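Local coordinates for UPF0201 protein MJ1564 (PDB 2PZZ) that is of unknown function, an archaeal protein that resembles RNA-binding proteins in structure but probably does not bind RNA, at residues Ala79-Leu84 with Phe105-Ala110. Numbering follows the deposited sequence.
Sequences ATKFYL and FVKILA
At one margin of the five-stranded antiparallel sheet of this alpha+beta chain, the outermost strand 79-84 pairs with strand 104-109, which is bonded along its other side to strand 3-10. Two antiparallel hydrogen-bonded pairs, Thr80 with Ile108 and Phe82 with Val106, hold the strands together. Val106 N gives the shortest bond, 2.8 Å to Phe82 O, and meets it almost head-on, the C=O...N angle being 178°. The return bond from Phe82 N to Val106 O is 3.0 Å and more bent at its hydrogen; the same Val106 O also receives a CA-H...O contact from Lys81 CA.

On the face of Thr80, Phe82, Val106 and Ile108 the side chains are buried: Phe82 packs on helix 64-73, Thr80 and Ile108 on helix 116-123, and Val106 against Val4 and Ile6 of strand 3-10. Phe82 has CG between its backbone N and carbonyl carbon (chi1 57°), which stands the ring beside Val106; Val106 CB lies over one ring face, a CH-pi contact 3.9 Å from the centroid, while Ile108 CD1 reaches the ring edge, 3.9 Å from Phe82 CE2. Thr80 turns OG1 to Leu71 O of helix 64-73 and sets its methyl CG2 alongside Ile108 CB.

On the other face, Tyr83 and Phe105 form an offset stack, their centroids 4.9 Å apart and planes inclined by 26°. Phe105 CD1 lies over one face of the Tyr83 ring, toward its rim, 3.6 Å from Tyr83 CZ. An alanine in place of Tyr83 would lose the stacked ring and is likely to leave the Phe105 ring less held against turning. Further along, the aliphatic part of Lys81 passes Phe105, with CB 3.8 Å from Phe105 CE1, and at the far end Ala79 CB touches Leu109 CD2 at 3.7 Å.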
loop_
_atom_site.group_PDB
_atom_site.type_symbol
_atom_site.label_atom_id
_atom_site.label_comp_id
_atom_site.label_asym_id
_atom_site.label_seq_id
_atom_site.Cartn_x
_atom_site.Cartn_y
_atom_site.Cartn_z
ATOM N N ALA A 79 -8.085 -22.743 12.777
ATOM C CA ALA A 79 -7.331 -21.535 12.491
ATOM C C ALA A 79 -8.171 -20.264 12.455
ATOM O O ALA A 79 -9.370 -20.284 12.704
ATOM C CB ALA A 79 -6.613 -21.701 11.165
ATOM N N THR A 80 -7.499 -19.154 12.171
ATOM C CA THR A 80 -8.130 -17.851 12.025
ATOM C C THR A 80 -7.168 -17.037 11.177
ATOM O O THR A 80 -5.974 -17.328 11.130
ATOM C CB THR A 80 -8.382 -17.133 13.373
ATOM O OG1 THR A 80 -9.170 -15.960 13.131
ATOM C CG2 THR A 80 -7.072 -16.724 14.042
ATOM N N LYS A 81 -7.684 -16.039 10.478
ATOM C CA LYS A 81 -6.833 -15.217 9.630
ATOM C C LYS A 81 -7.319 -13.781 9.677
ATOM O O LYS A 81 -8.440 -13.516 10.106
ATOM C CB LYS A 81 -6.865 -15.741 8.196
ATOM C CG LYS A 81 -8.248 -15.751 7.580
ATOM C CD LYS A 81 -8.290 -16.612 6.319
ATOM C CE LYS A 81 -9.687 -16.617 5.702
ATOM N NZ LYS A 81 -9.805 -17.618 4.595
ATOM N N PHE A 82 -6.458 -12.860 9.261
ATOM C CA PHE A 82 -6.782 -11.442 9.255
ATOM C C PHE A 82 -5.622 -10.708 8.622
ATOM O O PHE A 82 -4.571 -11.295 8.344
ATOM C CB PHE A 82 -7.010 -10.947 10.692
ATOM C CG PHE A 82 -5.833 -11.182 11.602
ATOM C CD1 PHE A 82 -4.810 -10.238 11.703
ATOM C CD2 PHE A 82 -5.727 -12.368 12.329
ATOM C CE1 PHE A 82 -3.694 -10.466 12.514
ATOM C CE2 PHE A 82 -4.609 -12.610 13.147
ATOM C CZ PHE A 82 -3.591 -11.655 13.237
ATOM N N TYR A 83 -5.818 -9.420 8.394
ATOM C CA TYR A 83 -4.795 -8.591 7.786
ATOM C C TYR A 83 -4.358 -7.518 8.762
ATOM O O TYR A 83 -5.090 -7.184 9.682
ATOM C CB TYR A 83 -5.334 -7.925 6.522
ATOM C CG TYR A 83 -5.485 -8.868 5.353
ATOM C CD1 TYR A 83 -6.579 -9.726 5.253
ATOM C CD2 TYR A 83 -4.521 -8.912 4.354
ATOM C CE1 TYR A 83 -6.705 -10.606 4.177
ATOM C CE2 TYR A 83 -4.636 -9.785 3.276
ATOM C CZ TYR A 83 -5.731 -10.626 3.196
ATOM O OH TYR A 83 -5.840 -11.477 2.125
ATOM N N LEU A 84 -3.147 -7.006 8.574
ATOM C CA LEU A 84 -2.631 -5.939 9.423
ATOM C C LEU A 84 -2.236 -4.808 8.499
ATOM O O LEU A 84 -1.713 -5.040 7.395
ATOM C CB LEU A 84 -1.409 -6.395 10.220
ATOM C CG LEU A 84 -1.660 -7.426 11.322
ATOM C CD1 LEU A 84 -0.348 -7.753 12.028
ATOM C CD2 LEU A 84 -2.678 -6.884 12.308
ATOM N N PHE A 105 -0.900 -10.327 5.520
ATOM C CA PHE A 105 -1.875 -11.395 5.676
ATOM C C PHE A 105 -1.376 -12.361 6.744
ATOM O O PHE A 105 -0.304 -12.933 6.598
ATOM C CB PHE A 105 -2.048 -12.125 4.343
ATOM C CG PHE A 105 -2.991 -13.284 4.412
ATOM C CD1 PHE A 105 -4.172 -13.190 5.137
ATOM C CD2 PHE A 105 -2.713 -14.460 3.723
ATOM C CE1 PHE A 105 -5.077 -14.258 5.179
ATOM C CE2 PHE A 105 -3.603 -15.532 3.752
ATOM C CZ PHE A 105 -4.791 -15.431 4.484
ATOM N N VAL A 106 -2.165 -12.543 7.798
ATOM C CA VAL A 106 -1.787 -13.404 8.918
ATOM C C VAL A 106 -2.716 -14.581 9.209
ATOM O O VAL A 106 -3.924 -14.407 9.393
ATOM C CB VAL A 106 -1.697 -12.600 10.239
ATOM C CG1 VAL A 106 -1.265 -13.527 11.369
ATOM C CG2 VAL A 106 -0.736 -11.421 10.091
ATOM N N LYS A 107 -2.124 -15.766 9.315
ATOM C CA LYS A 107 -2.874 -16.985 9.606
ATOM C C LYS A 107 -2.303 -17.682 10.840
ATOM O O LYS A 107 -1.123 -18.044 10.884
ATOM C CB LYS A 107 -2.799 -17.932 8.404
ATOM C CG LYS A 107 -3.914 -18.954 8.327
ATOM C CD LYS A 107 -3.635 -20.003 7.249
ATOM C CE LYS A 107 -3.300 -19.379 5.900
ATOM N NZ LYS A 107 -4.474 -18.689 5.302
ATOM N N ILE A 108 -3.142 -17.858 11.851
ATOM C CA ILE A 108 -2.728 -18.522 13.073
ATOM C C ILE A 108 -3.321 -19.929 13.074
ATOM O O ILE A 108 -4.545 -20.084 13.103
ATOM C CB ILE A 108 -3.227 -17.762 14.298
ATOM C CG1 ILE A 108 -2.536 -16.398 14.374
ATOM C CG2 ILE A 108 -2.982 -18.590 15.550
ATOM C CD1 ILE A 108 -3.149 -15.441 15.401
ATOM N N LEU A 109 -2.456 -20.941 13.040
ATOM C CA LEU A 109 -2.888 -22.336 13.006
ATOM C C LEU A 109 -2.691 -23.041 14.345
ATOM O O LEU A 109 -1.607 -23.013 14.924
ATOM C CB LEU A 109 -2.113 -23.101 11.925
ATOM C CG LEU A 109 -1.882 -22.399 10.580
ATOM C CD1 LEU A 109 -0.978 -23.258 9.696
ATOM C CD2 LEU A 109 -3.216 -22.144 9.886
ATOM N N ALA A 110 -3.750 -23.672 14.836
ATOM C CA ALA A 110 -3.687 -24.406 16.099
ATOM C C ALA A 110 -3.244 -25.831 15.779
ATOM O O ALA A 110 -3.658 -26.379 14.763
ATOM C CB ALA A 110 -5.059 -24.427 16.757
#